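Local structure of CAIP (5LBH) at residues L7-Q12 with E57-L62. The protein is a Dps-like mini-ferritin and antigen that binds iron, probably oxidising and storing it in a twelve-subunit shell, and promotes differentiation of macrophages into foam cells. Residues are numbered along the deposited sequence; the frame is centred on the assembly and turned at random.
Sequences LLKQIQ and ERVLQL. With FE (Fe (III) ion), chain M.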
loop_
_atom_site.group_PDB
_atom_site.type_symbol
_atom_site.label_atom_id
_atom_site.label_comp_id
_atom_site.label_asym_id
_atom_site.label_seq_id
_atom_site.Cartn_x
_atom_site.Cartn_y
_atom_site.Cartn_z
ATOM N N LEU A 7 33.222 10.887 23.151
ATOM C CA LEU A 7 33.231 9.813 22.159
ATOM C C LEU A 7 32.145 10.025 21.110
ATOM O O LEU A 7 32.363 9.753 19.925
ATOM C CB LEU A 7 33.091 8.455 22.850
ATOM C CG LEU A 7 34.406 7.813 23.298
ATOM C CD1 LEU A 7 34.153 6.633 24.206
ATOM C CD2 LEU A 7 35.186 7.336 22.073
ATOM N N LEU A 8 30.970 10.500 21.533
ATOM C CA LEU A 8 29.891 10.784 20.596
ATOM C C LEU A 8 30.284 11.832 19.550
ATOM O O LEU A 8 29.980 11.660 18.364
ATOM C CB LEU A 8 28.646 11.232 21.354
ATOM C CG LEU A 8 27.811 10.216 22.133
ATOM C CD1 LEU A 8 26.806 10.978 22.999
ATOM C CD2 LEU A 8 27.111 9.185 21.236
ATOM N N LYS A 9 30.927 12.944 19.958
ATOM C CA LYS A 9 31.269 13.953 18.944
ATOM C C LYS A 9 32.418 13.493 18.067
ATOM O O LYS A 9 32.520 13.916 16.911
ATOM C CB LYS A 9 31.589 15.330 19.526
ATOM C CG LYS A 9 31.013 15.679 20.841
ATOM C CD LYS A 9 31.089 17.178 21.056
ATOM C CE LYS A 9 32.444 17.719 20.637
ATOM N NZ LYS A 9 32.444 19.214 20.644
ATOM N N GLN A 10 33.286 12.635 18.589
ATOM C CA GLN A 10 34.293 12.025 17.734
ATOM C C GLN A 10 33.621 11.167 16.657
ATOM O O GLN A 10 33.937 11.279 15.464
ATOM C CB GLN A 10 35.274 11.219 18.595
ATOM C CG GLN A 10 36.378 10.535 17.805
ATOM C CD GLN A 10 37.352 11.524 17.205
ATOM O OE1 GLN A 10 37.788 12.463 17.865
ATOM N NE2 GLN A 10 37.672 11.337 15.945
ATOM N N ILE A 11 32.651 10.336 17.056
ATOM C CA ILE A 11 31.865 9.576 16.081
ATOM C C ILE A 11 31.208 10.522 15.070
ATOM O O ILE A 11 31.172 10.251 13.865
ATOM C CB ILE A 11 30.805 8.725 16.809
ATOM C CG1 ILE A 11 31.458 7.713 17.770
ATOM C CG2 ILE A 11 29.902 8.040 15.798
ATOM C CD1 ILE A 11 30.682 6.508 18.036
ATOM N N GLN A 12 30.673 11.646 15.556
ATOM C CA GLN A 12 30.029 12.615 14.682
ATOM C C GLN A 12 30.994 13.123 13.612
ATOM O O GLN A 12 30.674 13.119 12.416
ATOM C CB GLN A 12 29.480 13.774 15.515
ATOM C CG GLN A 12 28.630 14.743 14.720
ATOM C CD GLN A 12 28.456 16.086 15.397
ATOM O OE1 GLN A 12 28.939 16.305 16.501
ATOM N NE2 GLN A 12 27.766 16.999 14.729
ATOM N N GLU A 57 22.263 14.416 18.133
ATOM C CA GLU A 57 21.093 14.614 18.977
ATOM C C GLU A 57 21.249 13.956 20.337
ATOM O O GLU A 57 20.734 14.473 21.333
ATOM C CB GLU A 57 19.851 14.099 18.265
ATOM C CG GLU A 57 19.261 15.159 17.364
ATOM C CD GLU A 57 18.168 14.650 16.455
ATOM O OE1 GLU A 57 17.855 15.382 15.494
ATOM O OE2 GLU A 57 17.605 13.551 16.699
ATOM N N ARG A 58 21.994 12.858 20.423
ATOM C CA ARG A 58 22.187 12.273 21.739
ATOM C C ARG A 58 23.050 13.181 22.613
ATOM O O ARG A 58 22.749 13.375 23.795
ATOM C CB ARG A 58 22.795 10.878 21.606
ATOM C CG ARG A 58 23.070 10.241 22.937
ATOM C CD ARG A 58 21.764 9.942 23.668
ATOM N NE ARG A 58 21.985 9.302 24.964
ATOM C CZ ARG A 58 21.145 9.400 25.993
ATOM N NH1 ARG A 58 20.024 10.116 25.884
ATOM N NH2 ARG A 58 21.430 8.792 27.136
ATOM N N VAL A 59 24.084 13.802 22.030
ATOM C CA VAL A 59 24.887 14.779 22.759
ATOM C C VAL A 59 23.993 15.875 23.313
ATOM O O VAL A 59 24.126 16.298 24.468
ATOM C CB VAL A 59 25.984 15.355 21.831
ATOM C CG1 VAL A 59 26.624 16.595 22.414
ATOM C CG2 VAL A 59 27.019 14.303 21.515
ATOM N N LEU A 60 23.016 16.292 22.524
ATOM C CA LEU A 60 22.193 17.412 22.925
ATOM C C LEU A 60 21.297 17.036 24.108
ATOM O O LEU A 60 21.228 17.767 25.101
ATOM C CB LEU A 60 21.386 17.843 21.702
ATOM C CG LEU A 60 21.108 19.270 21.221
ATOM C CD1 LEU A 60 22.247 20.211 21.307
ATOM C CD2 LEU A 60 20.703 19.171 19.794
ATOM N N GLN A 61 20.680 15.856 24.069
ATOM C CA GLN A 61 19.850 15.435 25.190
ATOM C C GLN A 61 20.672 15.111 26.439
ATOM O O GLN A 61 20.096 15.008 27.527
ATOM C CB GLN A 61 18.897 14.311 24.750
ATOM C CG GLN A 61 19.522 13.174 24.035
ATOM C CD GLN A 61 18.562 12.481 23.089
ATOM O OE1 GLN A 61 18.497 11.260 23.049
ATOM N NE2 GLN A 61 17.845 13.251 22.302
ATOM N N LEU A 62 21.982 14.883 26.315
ATOM C CA LEU A 62 22.860 14.789 27.484
ATOM C C LEU A 62 23.361 16.160 27.943
ATOM O O LEU A 62 24.307 16.234 28.738
ATOM C CB LEU A 62 24.042 13.854 27.214
ATOM C CG LEU A 62 23.644 12.394 26.996
ATOM C CD1 LEU A 62 24.763 11.510 26.378
ATOM C CD2 LEU A 62 23.180 11.857 28.341
HETATM FE FE FE M . 16.842 14.862 13.625
#
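The first two helices of the ferritin-like four-helix bundle, 4-28 and 34-61, meet here through Leu8 and Val59, near the start of one and the end of the other. The two segments run nearly antiparallel, at 155°, with axes 9.8 Å apart. Val59 CG2 lies 3.5 Å from Leu8 CB, and the two side chains pass alongside, running in opposite directions. Val59 CG1 is anti to the backbone N (chi1 166°), which leaves CG2 for Leu8; a short branched residue suits the 6.8 Å between Leu8 CA and Val59 CA, the nearest CA pair of the two segments. The longer Leu8 reaches on with CD1, 3.8 Å from Arg58 CG and 4.0 Å from Leu62 CD1, while Leu110 of helix 89-116 packs against it within the bundle. Arg58 offers only its aliphatic root to Leu8. Bent at chi2 (67°), its chain carries the guanidinium to Asp119 (salt bridge) and Ser122 (hydrogen bond) of its own chain and, by a hydrogen bond, to Gln134 of a second subunit, with Leu62 CD2 3.7 Å above one face, toward its rim. Glu57, outside this packing, binds iron through OE1 with Asp53 of the same chain and His26 of a third subunit, the intersubunit site characteristic of Dps proteins, while OE2 salt-bridges Lys135 of the second subunit.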